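Local coordinates for protein arylesterase (Sulfolobus solfataricus, PDB 5L2P) that hydrolyses a broad range of aromatic esters, p-nitrophenyl fatty acid esters and organophosphates such as paraoxon, as a GDXG-family serine esterase, at residues L38-V47 with E92-N103; P2-L11 with G278-R288. One frame throughout, in Å; residues are numbered along the deposited sequence.

Interaction 1 (L38-V47 with E92-N103); sequences LAKAVPKDPV and ETEDAISRILSN
Lys44, Asp95 and Arg99 form a salt-bridge network where the coil after helix 27-39 runs along helix 95-105 of an alpha/beta hydrolase fold. Asp95 OD2 is the shared acceptor, between Arg99 NE and the more distant Lys44 NZ. The extended chain of Arg99 points NE at Asp95 one helical turn back, meeting the syn side of OD2 at 2.7 Å and nearly in the guanidinium plane, while NH1 reaches over to the backbone, bonding to Asp45 O at 2.6 Å with an N-H...O angle of 144°. Lys44 crosses Asp95 at about a right angle; its NZ lies 3.8 Å from Asp95 OD2, a long ion pair, and its CB rests 3.9 Å from Arg99 CD. Asp95 is further fixed by Tyr67, which binds OD1. One turn on, Asn103 ND2 donates to Pro46 O at 3.0 Å, with the acceptor close to the amide plane, and Val47 CG1 packs across the same amide. CG of Asn103 stands beside its backbone N (chi1 -71°), which turns the amide toward the coil.

Beside this polar strip the contact is apolar. Val42 wedges in with CB against Ala96 CB at 3.9 Å, CG1 on Ile100 CD1, and CG2 on Ile97 CD1 at about a right angle. At the other end, Leu38 CB touches Thr93 CB at 4.0 Å.

Helix 287-305 packs on the apolar part, with Ser290 against Val42 and Ile97 and Arg291 paired with Asp45. Strand 61-68 contributes Tyr67, packed on Arg99, and strand 150-155, which leads to Ser156, the probable nucleophile, supports Ile97 through Phe153.

Interaction 2 (P2-L11 with G278-R288); sequences PLDPEVRNFL and GNVHAFLGSPR
Charge gathers at the start of helix 5-17, where Arg288 NH2 faces two carboxylates: Glu6 OE2 at 2.9 Å, a weak hydrogen bond within the salt bridge, and Asp4 OD2 at 3.3 Å, near the guanidinium edge. The Glu6 carboxylate and Arg288 guanidinium planes lie 21° apart. Glu6 CG sits between its backbone N and carbonyl carbon (chi1 58°), sending the extended chain along Gly285 to Ser286, whose OG lies 3.0 Å from OE2 and also bonds with Thr289. An alanine in place of Glu6 removes the carboxylate that Arg288 NH2 and Ser286 OG share, and would probably leave NH2 with the longer Asp4 pairing and hold that end of the guanidinium less firmly.

The backbone link is straight: Asp4 N donates to Gly278 O at 3.1 Å and 172°, on a carbonyl lone pair. Asp4 is also the helix N-cap. The partner segment is the alpha/beta hydrolase loop holding His281, the probable catalytic histidine, which bonds Asp251 through ND1 and Ser156 through NE2.

Among apolar contacts, the Val7 and Val280 side chains run past each other in opposite directions, CG1 of Val7 3.9 Å from CG2 of Val280, and Leu3 CD2 meets Val280 CG1. Phe10 lays a ring face over Gly285 N, with CE2 obliquely against Leu284 CB. Tyr262 and Met265 of the second subunit pack on Pro2 and Asp4.

Overall arrangement
From the N terminus, residues 2-11 enter helix 5-17, and the chain goes on to helix 27-39 and the coil 38-47, the first half of interaction 1. Strands 49-56, 61-68 and 77-81 follow, and residues 92-103 close that loop. The remaining strands of the main sheet, and all the helices but the last, come before 278-288, which runs into helix 287-305, returns to the N-terminal segment and closes the much longer loop of interaction 2; the shorter loop lies wholly within it. They tie helix 5-17, and the end of helix 27-39 with the coil after it, to the hydrolase core. The contacts meet where Leu38 packs on Leu284 and Ala41 on Pro287.

Interaction 1 (L38-V47 with E92-N103)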
loop_
_atom_site.group_PDB
_atom_site.type_symbol
_atom_site.label_atom_id
_atom_site.label_comp_id
_atom_site.label_asym_id
_atom_site.label_seq_id
_atom_site.Cartn_x
_atom_site.Cartn_y
_atom_site.Cartn_z
ATOM N N LEU A 38 -4.038 27.391 14.711
ATOM C CA LEU A 38 -5.005 26.311 14.927
ATOM C C LEU A 38 -6.380 26.884 15.292
ATOM O O LEU A 38 -7.420 26.341 14.887
ATOM C CB LEU A 38 -4.526 25.358 16.034
ATOM C CG LEU A 38 -3.251 24.581 15.746
ATOM C CD1 LEU A 38 -2.788 23.882 17.023
ATOM C CD2 LEU A 38 -3.394 23.622 14.585
ATOM N N ALA A 39 -6.377 27.967 16.062
ATOM C CA ALA A 39 -7.606 28.554 16.558
ATOM C C ALA A 39 -8.398 29.244 15.430
ATOM O O ALA A 39 -9.602 29.372 15.517
ATOM C CB ALA A 39 -7.285 29.528 17.658
ATOM N N LYS A 40 -7.725 29.692 14.377
ATOM C CA LYS A 40 -8.396 30.340 13.247
ATOM C C LYS A 40 -8.819 29.353 12.140
ATOM O O LYS A 40 -9.411 29.758 11.165
ATOM C CB LYS A 40 -7.477 31.408 12.648
ATOM C CG LYS A 40 -7.114 32.531 13.633
ATOM C CD LYS A 40 -5.877 33.329 13.201
ATOM C CE LYS A 40 -6.130 34.402 12.148
ATOM N NZ LYS A 40 -6.598 35.656 12.792
ATOM N N ALA A 41 -8.517 28.071 12.307
ATOM C CA ALA A 41 -8.574 27.084 11.215
ATOM C C ALA A 41 -10.005 26.766 10.774
ATOM O O ALA A 41 -10.280 26.737 9.573
ATOM C CB ALA A 41 -7.848 25.798 11.613
ATOM N N VAL A 42 -10.899 26.545 11.738
ATOM C CA VAL A 42 -12.309 26.272 11.455
ATOM C C VAL A 42 -13.170 27.401 12.023
ATOM O O VAL A 42 -12.892 27.900 13.105
ATOM C CB VAL A 42 -12.746 24.915 12.075
ATOM C CG1 VAL A 42 -14.187 24.570 11.725
ATOM C CG2 VAL A 42 -11.797 23.800 11.639
ATOM N N PRO A 43 -14.219 27.823 11.295
ATOM C CA PRO A 43 -15.124 28.855 11.828
ATOM C C PRO A 43 -15.995 28.368 12.985
ATOM O O PRO A 43 -16.377 27.208 13.003
ATOM C CB PRO A 43 -16.000 29.234 10.616
ATOM C CG PRO A 43 -15.285 28.704 9.425
ATOM C CD PRO A 43 -14.546 27.488 9.901
ATOM N N LYS A 44 -16.310 29.260 13.929
ATOM C CA LYS A 44 -17.078 28.922 15.125
ATOM C C LYS A 44 -18.582 28.995 14.918
ATOM O O LYS A 44 -19.129 30.053 14.592
ATOM C CB LYS A 44 -16.732 29.850 16.272
ATOM C CG LYS A 44 -15.305 29.746 16.808
ATOM C CD LYS A 44 -15.088 30.828 17.895
ATOM C CE LYS A 44 -13.775 30.754 18.671
ATOM N NZ LYS A 44 -12.724 29.976 17.975
ATOM N N ASP A 45 -19.253 27.859 15.109
ATOM C CA ASP A 45 -20.709 27.830 15.087
ATOM C C ASP A 45 -21.257 28.283 16.449
ATOM O O ASP A 45 -20.636 28.071 17.483
ATOM C CB ASP A 45 -21.223 26.436 14.763
ATOM C CG ASP A 45 -21.002 26.047 13.310
ATOM O OD1 ASP A 45 -19.986 26.449 12.710
ATOM O OD2 ASP A 45 -21.829 25.282 12.774
ATOM N N PRO A 46 -22.433 28.906 16.457
ATOM C CA PRO A 46 -23.053 29.209 17.730
ATOM C C PRO A 46 -23.569 27.950 18.455
ATOM O O PRO A 46 -24.024 27.013 17.826
ATOM C CB PRO A 46 -24.197 30.163 17.360
ATOM C CG PRO A 46 -24.437 29.964 15.924
ATOM C CD PRO A 46 -23.210 29.390 15.304
ATOM N N VAL A 47 -23.517 27.981 19.778
ATOM C CA VAL A 47 -24.081 26.954 20.641
ATOM C C VAL A 47 -25.072 27.558 21.640
ATOM O O VAL A 47 -25.327 28.751 21.627
ATOM C CB VAL A 47 -22.961 26.197 21.394
ATOM C CG1 VAL A 47 -22.166 25.358 20.413
ATOM C CG2 VAL A 47 -22.016 27.151 22.132
ATOM N N GLU A 92 -9.063 26.802 23.530
ATOM C CA GLU A 92 -9.321 27.800 22.490
ATOM C C GLU A 92 -8.991 27.287 21.085
ATOM O O GLU A 92 -9.651 27.615 20.106
ATOM C CB GLU A 92 -8.495 29.070 22.778
ATOM C CG GLU A 92 -8.910 29.774 24.059
ATOM C CD GLU A 92 -10.273 30.496 23.956
ATOM O OE1 GLU A 92 -10.871 30.564 22.843
ATOM O OE2 GLU A 92 -10.772 30.994 24.999
ATOM N N THR A 93 -7.934 26.500 20.990
ATOM C CA THR A 93 -7.457 26.033 19.677
ATOM C C THR A 93 -8.410 25.035 19.006
ATOM O O THR A 93 -8.478 24.998 17.783
ATOM C CB THR A 93 -6.055 25.393 19.767
ATOM O OG1 THR A 93 -6.113 24.248 20.619
ATOM C CG2 THR A 93 -5.031 26.411 20.277
ATOM N N GLU A 94 -9.122 24.252 19.808
ATOM C CA GLU A 94 -10.129 23.357 19.302
ATOM C C GLU A 94 -11.549 23.733 19.752
ATOM O O GLU A 94 -12.457 22.896 19.785
ATOM C CB GLU A 94 -9.766 21.912 19.701
ATOM C CG GLU A 94 -8.602 21.391 18.868
ATOM C CD GLU A 94 -8.227 19.940 19.144
ATOM O OE1 GLU A 94 -9.092 19.134 19.585
ATOM O OE2 GLU A 94 -7.042 19.603 18.915
ATOM N N ASP A 95 -11.756 25.007 20.064
ATOM C CA ASP A 95 -13.083 25.520 20.453
ATOM C C ASP A 95 -14.127 25.293 19.360
ATOM O O ASP A 95 -15.248 24.888 19.635
ATOM C CB ASP A 95 -12.953 27.001 20.800
ATOM C CG ASP A 95 -14.272 27.618 21.274
ATOM O OD1 ASP A 95 -14.629 27.492 22.457
ATOM O OD2 ASP A 95 -14.971 28.240 20.451
ATOM N N ALA A 96 -13.748 25.573 18.122
ATOM C CA ALA A 96 -14.638 25.419 16.954
ATOM C C ALA A 96 -15.070 23.958 16.739
ATOM O O ALA A 96 -16.221 23.710 16.337
ATOM C CB ALA A 96 -13.980 25.955 15.673
ATOM N N ILE A 97 -14.162 23.023 17.031
ATOM C CA ILE A 97 -14.498 21.604 16.979
ATOM C C ILE A 97 -15.522 21.232 18.045
ATOM O O ILE A 97 -16.486 20.500 17.750
ATOM C CB ILE A 97 -13.285 20.689 17.101
ATOM C CG1 ILE A 97 -12.256 21.011 15.995
ATOM C CG2 ILE A 97 -13.713 19.229 16.970
ATOM C CD1 ILE A 97 -12.789 21.038 14.562
ATOM N N SER A 98 -15.311 21.737 19.268
ATOM C CA SER A 98 -16.195 21.421 20.379
ATOM C C SER A 98 -17.605 21.884 20.114
ATOM O O SER A 98 -18.549 21.206 20.486
ATOM C CB SER A 98 -15.693 22.054 21.665
ATOM O OG SER A 98 -14.331 21.734 21.927
ATOM N N ARG A 99 -17.736 23.060 19.497
ATOM C CA ARG A 99 -19.041 23.644 19.170
ATOM C C ARG A 99 -19.791 22.815 18.137
ATOM O O ARG A 99 -20.965 22.520 18.317
ATOM C CB ARG A 99 -18.898 25.076 18.619
ATOM C CG ARG A 99 -18.482 26.068 19.648
ATOM C CD ARG A 99 -17.761 27.282 19.036
ATOM N NE ARG A 99 -17.651 28.346 20.005
ATOM C CZ ARG A 99 -18.658 29.134 20.353
ATOM N NH1 ARG A 99 -19.834 29.021 19.793
ATOM N NH2 ARG A 99 -18.485 30.085 21.259
ATOM N N ILE A 100 -19.120 22.473 17.037
ATOM C CA ILE A 100 -19.724 21.623 16.012
ATOM C C ILE A 100 -20.067 20.246 16.593
ATOM O O ILE A 100 -21.115 19.670 16.270
ATOM C CB ILE A 100 -18.810 21.444 14.807
ATOM C CG1 ILE A 100 -18.583 22.783 14.103
ATOM C CG2 ILE A 100 -19.412 20.471 13.799
ATOM C CD1 ILE A 100 -17.367 22.778 13.188
ATOM N N LEU A 101 -19.203 19.722 17.461
ATOM C CA LEU A 101 -19.401 18.389 18.011
ATOM C C LEU A 101 -20.617 18.337 18.915
ATOM O O LEU A 101 -21.446 17.398 18.832
ATOM C CB LEU A 101 -18.147 17.913 18.757
ATOM C CG LEU A 101 -18.189 16.471 19.318
ATOM C CD1 LEU A 101 -18.300 15.398 18.244
ATOM C CD2 LEU A 101 -16.945 16.286 20.151
ATOM N N SER A 102 -20.714 19.347 19.760
ATOM C CA SER A 102 -21.848 19.516 20.670
ATOM C C SER A 102 -23.183 19.596 19.921
ATOM O O SER A 102 -24.151 18.965 20.301
ATOM C CB SER A 102 -21.639 20.790 21.518
ATOM O OG SER A 102 -22.676 20.966 22.480
ATOM N N ASN A 103 -23.226 20.395 18.864
ATOM C CA ASN A 103 -24.453 20.586 18.098
ATOM C C ASN A 103 -24.850 19.338 17.340
ATOM O O ASN A 103 -26.019 19.040 17.226
ATOM C CB ASN A 103 -24.297 21.759 17.133
ATOM C CG ASN A 103 -24.272 23.113 17.847
ATOM O OD1 ASN A 103 -24.770 23.248 18.954
ATOM N ND2 ASN A 103 -23.697 24.121 17.200
#

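Interaction 2 (P2-L11 with G278-R288)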
loop_
_atom_site.group_PDB
_atom_site.type_symbol
_atom_site.label_atom_id
_atom_site.label_comp_id
_atom_site.label_asym_id
_atom_site.label_seq_id
_atom_site.Cartn_x
_atom_site.Cartn_y
_atom_site.Cartn_z
ATOM N N PRO A 2 -1.190 13.545 -4.715
ATOM C CA PRO A 2 -2.597 13.803 -4.995
ATOM C C PRO A 2 -3.388 14.202 -3.740
ATOM O O PRO A 2 -4.128 13.406 -3.186
ATOM C CB PRO A 2 -3.075 12.478 -5.575
ATOM C CG PRO A 2 -2.285 11.476 -4.857
ATOM C CD PRO A 2 -0.925 12.095 -4.645
ATOM N N LEU A 3 -3.222 15.454 -3.320
ATOM C CA LEU A 3 -3.993 16.009 -2.229
ATOM C C LEU A 3 -5.180 16.804 -2.758
ATOM O O LEU A 3 -5.278 17.111 -3.937
ATOM C CB LEU A 3 -3.121 16.945 -1.377
ATOM C CG LEU A 3 -1.879 16.363 -0.717
ATOM C CD1 LEU A 3 -1.047 17.492 -0.116
ATOM C CD2 LEU A 3 -2.285 15.327 0.344
ATOM N N ASP A 4 -6.081 17.122 -1.855
ATOM C CA ASP A 4 -7.066 18.161 -2.088
ATOM C C ASP A 4 -6.344 19.509 -2.424
ATOM O O ASP A 4 -5.451 19.923 -1.721
ATOM C CB ASP A 4 -7.891 18.285 -0.816
ATOM C CG ASP A 4 -9.112 19.131 -0.979
ATOM O OD1 ASP A 4 -9.311 19.811 -2.020
ATOM O OD2 ASP A 4 -9.891 19.101 -0.006
ATOM N N PRO A 5 -6.721 20.155 -3.523
ATOM C CA PRO A 5 -6.083 21.438 -3.901
ATOM C C PRO A 5 -6.038 22.516 -2.805
ATOM O O PRO A 5 -5.055 23.211 -2.694
ATOM C CB PRO A 5 -6.935 21.927 -5.089
ATOM C CG PRO A 5 -7.419 20.652 -5.715
ATOM C CD PRO A 5 -7.680 19.705 -4.556
ATOM N N GLU A 6 -7.102 22.648 -2.019
ATOM C CA GLU A 6 -7.115 23.590 -0.887
ATOM C C GLU A 6 -6.065 23.219 0.148
ATOM O O GLU A 6 -5.447 24.087 0.747
ATOM C CB GLU A 6 -8.522 23.739 -0.233
ATOM C CG GLU A 6 -9.158 22.449 0.294
ATOM C CD GLU A 6 -10.600 22.591 0.816
ATOM O OE1 GLU A 6 -10.993 23.726 1.230
ATOM O OE2 GLU A 6 -11.337 21.554 0.810
ATOM N N VAL A 7 -5.862 21.926 0.362
ATOM C CA VAL A 7 -4.852 21.457 1.314
ATOM C C VAL A 7 -3.448 21.701 0.771
ATOM O O VAL A 7 -2.553 22.100 1.496
ATOM C CB VAL A 7 -5.044 19.972 1.650
ATOM C CG1 VAL A 7 -3.902 19.458 2.554
ATOM C CG2 VAL A 7 -6.399 19.768 2.319
ATOM N N ARG A 8 -3.263 21.438 -0.512
ATOM C CA ARG A 8 -1.979 21.667 -1.167
ATOM C C ARG A 8 -1.581 23.174 -1.090
ATOM O O ARG A 8 -0.445 23.504 -0.807
ATOM C CB ARG A 8 -2.093 21.253 -2.620
ATOM C CG ARG A 8 -0.796 21.207 -3.403
ATOM C CD ARG A 8 -1.185 21.040 -4.863
ATOM N NE ARG A 8 -0.097 20.774 -5.808
ATOM C CZ ARG A 8 0.288 19.564 -6.227
ATOM N NH1 ARG A 8 -0.261 18.446 -5.746
ATOM N NH2 ARG A 8 1.266 19.465 -7.119
ATOM N N ASN A 9 -2.534 24.056 -1.361
ATOM C CA ASN A 9 -2.331 25.474 -1.271
ATOM C C ASN A 9 -1.970 25.912 0.172
ATOM O O ASN A 9 -1.078 26.757 0.381
ATOM C CB ASN A 9 -3.589 26.222 -1.786
ATOM C CG ASN A 9 -3.788 26.081 -3.290
ATOM O OD1 ASN A 9 -2.993 25.415 -3.975
ATOM N ND2 ASN A 9 -4.844 26.721 -3.817
ATOM N N PHE A 10 -2.643 25.314 1.150
ATOM C CA PHE A 10 -2.336 25.565 2.547
ATOM C C PHE A 10 -0.876 25.223 2.883
ATOM O O PHE A 10 -0.200 25.965 3.611
ATOM C CB PHE A 10 -3.325 24.805 3.469
ATOM C CG PHE A 10 -2.915 24.785 4.915
ATOM C CD1 PHE A 10 -3.130 25.889 5.727
ATOM C CD2 PHE A 10 -2.274 23.673 5.454
ATOM C CE1 PHE A 10 -2.738 25.883 7.063
ATOM C CE2 PHE A 10 -1.851 23.661 6.776
ATOM C CZ PHE A 10 -2.084 24.766 7.586
ATOM N N LEU A 11 -0.394 24.094 2.373
ATOM C CA LEU A 11 0.964 23.623 2.667
ATOM C C LEU A 11 1.990 24.572 2.092
ATOM O O LEU A 11 2.975 24.856 2.734
ATOM C CB LEU A 11 1.170 22.182 2.116
ATOM C CG LEU A 11 0.371 21.077 2.825
ATOM C CD1 LEU A 11 0.479 19.786 2.074
ATOM C CD2 LEU A 11 0.856 20.877 4.246
ATOM N N GLY A 278 -7.032 12.028 0.685
ATOM C CA GLY A 278 -6.649 13.311 0.135
ATOM C C GLY A 278 -6.421 14.393 1.170
ATOM O O GLY A 278 -6.396 15.583 0.846
ATOM N N ASN A 279 -6.194 13.960 2.406
ATOM C CA ASN A 279 -6.030 14.834 3.533
ATOM C C ASN A 279 -4.841 14.506 4.354
ATOM O O ASN A 279 -4.393 13.372 4.376
ATOM C CB ASN A 279 -7.261 14.847 4.410
ATOM C CG ASN A 279 -8.352 15.768 3.866
ATOM O OD1 ASN A 279 -8.484 16.945 4.267
ATOM N ND2 ASN A 279 -9.066 15.272 2.893
ATOM N N VAL A 280 -4.298 15.554 4.973
ATOM C CA VAL A 280 -3.125 15.427 5.804
ATOM C C VAL A 280 -3.578 15.344 7.248
ATOM O O VAL A 280 -4.758 15.318 7.532
ATOM C CB VAL A 280 -2.122 16.582 5.558
ATOM C CG1 VAL A 280 -1.667 16.567 4.098
ATOM C CG2 VAL A 280 -2.688 17.934 5.989
ATOM N N HIS A 281 -2.627 15.260 8.151
ATOM C CA HIS A 281 -2.920 15.117 9.567
ATOM C C HIS A 281 -3.888 16.183 10.073
ATOM O O HIS A 281 -3.713 17.379 9.831
ATOM C CB HIS A 281 -1.619 15.181 10.346
ATOM C CG HIS A 281 -1.792 15.125 11.825
ATOM N ND1 HIS A 281 -2.104 13.967 12.503
ATOM C CD2 HIS A 281 -1.685 16.092 12.764
ATOM C CE1 HIS A 281 -2.174 14.221 13.796
ATOM N NE2 HIS A 281 -1.938 15.507 13.981
ATOM N N ALA A 282 -4.921 15.714 10.763
ATOM C CA ALA A 282 -5.941 16.597 11.389
ATOM C C ALA A 282 -6.792 17.401 10.386
ATOM O O ALA A 282 -7.514 18.266 10.772
ATOM C CB ALA A 282 -5.288 17.480 12.418
ATOM N N PHE A 283 -6.713 17.062 9.109
ATOM C CA PHE A 283 -7.507 17.693 8.056
ATOM C C PHE A 283 -7.193 19.178 7.902
ATOM O O PHE A 283 -8.021 19.962 7.497
ATOM C CB PHE A 283 -9.002 17.417 8.262
ATOM C CG PHE A 283 -9.284 16.015 8.770
ATOM C CD1 PHE A 283 -8.977 14.902 8.018
ATOM C CD2 PHE A 283 -9.806 15.815 10.041
ATOM C CE1 PHE A 283 -9.199 13.617 8.492
ATOM C CE2 PHE A 283 -10.025 14.535 10.531
ATOM C CZ PHE A 283 -9.719 13.432 9.748
ATOM N N LEU A 284 -5.946 19.539 8.185
ATOM C CA LEU A 284 -5.476 20.902 8.062
ATOM C C LEU A 284 -5.463 21.375 6.627
ATOM O O LEU A 284 -5.087 20.630 5.717
ATOM C CB LEU A 284 -4.095 21.019 8.695
ATOM C CG LEU A 284 -4.274 21.099 10.221
ATOM C CD1 LEU A 284 -3.114 20.437 10.958
ATOM C CD2 LEU A 284 -4.494 22.547 10.704
ATOM N N GLY A 285 -5.842 22.640 6.438
ATOM C CA GLY A 285 -5.984 23.210 5.105
ATOM C C GLY A 285 -7.321 22.891 4.435
ATOM O O GLY A 285 -7.520 23.268 3.271
ATOM N N SER A 286 -8.203 22.183 5.146
ATOM C CA SER A 286 -9.523 21.871 4.656
ATOM C C SER A 286 -10.583 21.955 5.746
ATOM O O SER A 286 -10.959 20.950 6.332
ATOM C CB SER A 286 -9.555 20.470 4.026
ATOM O OG SER A 286 -10.849 20.210 3.471
ATOM N N PRO A 287 -11.045 23.176 6.052
ATOM C CA PRO A 287 -12.074 23.325 7.060
ATOM C C PRO A 287 -13.372 22.596 6.710
ATOM O O PRO A 287 -14.079 22.184 7.621
ATOM C CB PRO A 287 -12.290 24.866 7.150
ATOM C CG PRO A 287 -11.618 25.437 5.970
ATOM C CD PRO A 287 -10.520 24.485 5.610
ATOM N N ARG A 288 -13.683 22.465 5.427
ATOM C CA ARG A 288 -14.862 21.694 4.982
ATOM C C ARG A 288 -14.775 20.223 5.442
ATOM O O ARG A 288 -15.709 19.698 6.029
ATOM C CB ARG A 288 -15.026 21.741 3.441
ATOM C CG ARG A 288 -16.205 20.902 2.914
ATOM C CD ARG A 288 -16.320 20.854 1.373
ATOM N NE ARG A 288 -15.014 20.630 0.748
ATOM C CZ ARG A 288 -14.394 19.444 0.616
ATOM N NH1 ARG A 288 -14.953 18.284 1.042
ATOM N NH2 ARG A 288 -13.198 19.410 0.047
#